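Side-chain contact in pyrrolysyl-tRNA synthetase (Desulfitobacterium hafniense, PDB 3DSQ), which probably charges its cognate tRNA with pyrrolysine in an ATP-dependent reaction, as a homodimeric class II aminoacyl-tRNA synthetase: residues Met34-Ala39 with Asp43-Gly48. Sequence-based numbering, arbitrary orientation.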
# COMPACT_ATOMS: atom_id res chain seq x y z
N MET B 34 36.35 -4.10 9.69
CA MET B 34 37.42 -4.98 10.17
C MET B 34 38.47 -5.35 9.13
O MET B 34 38.15 -5.62 7.97
CB MET B 34 36.82 -6.26 10.75
CG MET B 34 36.13 -6.05 12.08
SD MET B 34 35.33 -7.54 12.61
CE MET B 34 36.74 -8.45 13.31
N GLY B 35 39.72 -5.34 9.58
CA GLY B 35 40.83 -5.69 8.72
C GLY B 35 41.51 -6.91 9.31
O GLY B 35 41.46 -7.15 10.52
N PHE B 36 42.17 -7.69 8.45
CA PHE B 36 42.84 -8.90 8.88
C PHE B 36 44.26 -8.98 8.33
O PHE B 36 44.61 -8.24 7.41
CB PHE B 36 42.02 -10.10 8.42
CG PHE B 36 40.63 -10.09 8.96
CD1 PHE B 36 40.35 -10.62 10.22
CD2 PHE B 36 39.61 -9.44 8.27
CE1 PHE B 36 39.09 -10.50 10.78
CE2 PHE B 36 38.35 -9.31 8.82
CZ PHE B 36 38.08 -9.85 10.08
N SER B 37 45.05 -9.89 8.88
CA SER B 37 46.44 -10.07 8.46
C SER B 37 46.58 -10.63 7.05
O SER B 37 47.59 -10.43 6.40
CB SER B 37 47.16 -11.00 9.44
OG SER B 37 47.20 -10.43 10.75
N ASP B 38 45.56 -11.34 6.58
CA ASP B 38 45.59 -11.95 5.26
C ASP B 38 44.19 -12.39 4.84
O ASP B 38 43.27 -12.42 5.66
CB ASP B 38 46.53 -13.15 5.28
CG ASP B 38 46.14 -14.17 6.33
OD1 ASP B 38 45.21 -14.96 6.06
OD2 ASP B 38 46.74 -14.17 7.42
N ALA B 39 44.05 -12.73 3.56
CA ALA B 39 42.77 -13.16 3.00
C ALA B 39 42.15 -14.40 3.63
O ALA B 39 40.93 -14.45 3.85
CB ALA B 39 42.92 -13.38 1.49
N ASP B 43 38.65 -14.44 5.31
CA ASP B 43 37.58 -15.31 4.82
C ASP B 43 37.06 -16.13 6.01
O ASP B 43 35.85 -16.31 6.17
CB ASP B 43 38.11 -16.23 3.72
CG ASP B 43 38.48 -15.46 2.44
OD1 ASP B 43 38.40 -14.22 2.44
OD2 ASP B 43 38.85 -16.11 1.43
N ARG B 44 37.98 -16.63 6.83
CA ARG B 44 37.60 -17.42 8.00
C ARG B 44 36.73 -16.59 8.93
O ARG B 44 35.67 -17.03 9.38
CB ARG B 44 38.85 -17.88 8.75
CG ARG B 44 38.57 -18.39 10.15
CD ARG B 44 39.83 -18.29 11.00
NE ARG B 44 40.76 -19.37 10.71
CZ ARG B 44 42.05 -19.34 11.02
NH1 ARG B 44 42.57 -18.28 11.61
NH2 ARG B 44 42.82 -20.39 10.73
N ALA B 45 37.18 -15.38 9.24
CA ALA B 45 36.42 -14.50 10.11
C ALA B 45 35.04 -14.22 9.53
O ALA B 45 34.04 -14.24 10.24
CB ALA B 45 37.17 -13.21 10.31
N PHE B 46 35.00 -13.96 8.22
CA PHE B 46 33.75 -13.66 7.54
C PHE B 46 32.69 -14.71 7.80
O PHE B 46 31.54 -14.40 8.12
CB PHE B 46 33.98 -13.56 6.03
CG PHE B 46 32.71 -13.50 5.25
CD1 PHE B 46 31.94 -12.34 5.25
CD2 PHE B 46 32.26 -14.61 4.55
CE1 PHE B 46 30.74 -12.30 4.56
CE2 PHE B 46 31.06 -14.58 3.85
CZ PHE B 46 30.29 -13.41 3.86
N GLN B 47 33.11 -15.96 7.63
CA GLN B 47 32.24 -17.11 7.82
C GLN B 47 31.66 -17.14 9.23
O GLN B 47 30.47 -17.40 9.43
CB GLN B 47 33.05 -18.38 7.56
CG GLN B 47 32.24 -19.56 7.07
CD GLN B 47 33.11 -20.74 6.69
OE1 GLN B 47 34.06 -20.61 5.90
NE2 GLN B 47 32.78 -21.92 7.22
N GLY B 48 32.50 -16.84 10.21
CA GLY B 48 32.06 -16.84 11.60
C GLY B 48 31.07 -15.74 11.91
O GLY B 48 30.06 -15.97 12.58
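A39 and D43 are one helical turn apart, and the amide N of D43 donates to O of A39 at 2.7 Å, a nearly straight bond (164° at the hydrogen) in the first turn of helix 39-68. The loop leading in doubles back along the flank of that helix, at the surface of the chain, bringing the CA of F36 to 8.6 Å from the CA of A45. D38 is the N-cap, its OD1 accepting from the backbone N of S41. With CG beside the backbone N and anti to the carbonyl carbon (chi1 -58°), the F36 side chain reaches the helix, and its ring, which W14 also meets, approaches the A45 methyl obliquely, CE1 lying 3.4 Å from CB. The D43 carboxylate turns back beside the A39 carbonyl: OD1 sits 2.9 Å from O of A39, two acceptors with no bond between them, while Q18 NE2 gives OD1 a weak hydrogen bond. Replacing D43, an alanine here would keep the backbone bond but would probably leave the Q18 amide without this weak acceptor. Chemically, then, one backbone bond of the helix and the F36-A45 touch join the two segments, while the D38 cap secures the helix start next to them and the D43 carboxylate brings no bond of its own to A39.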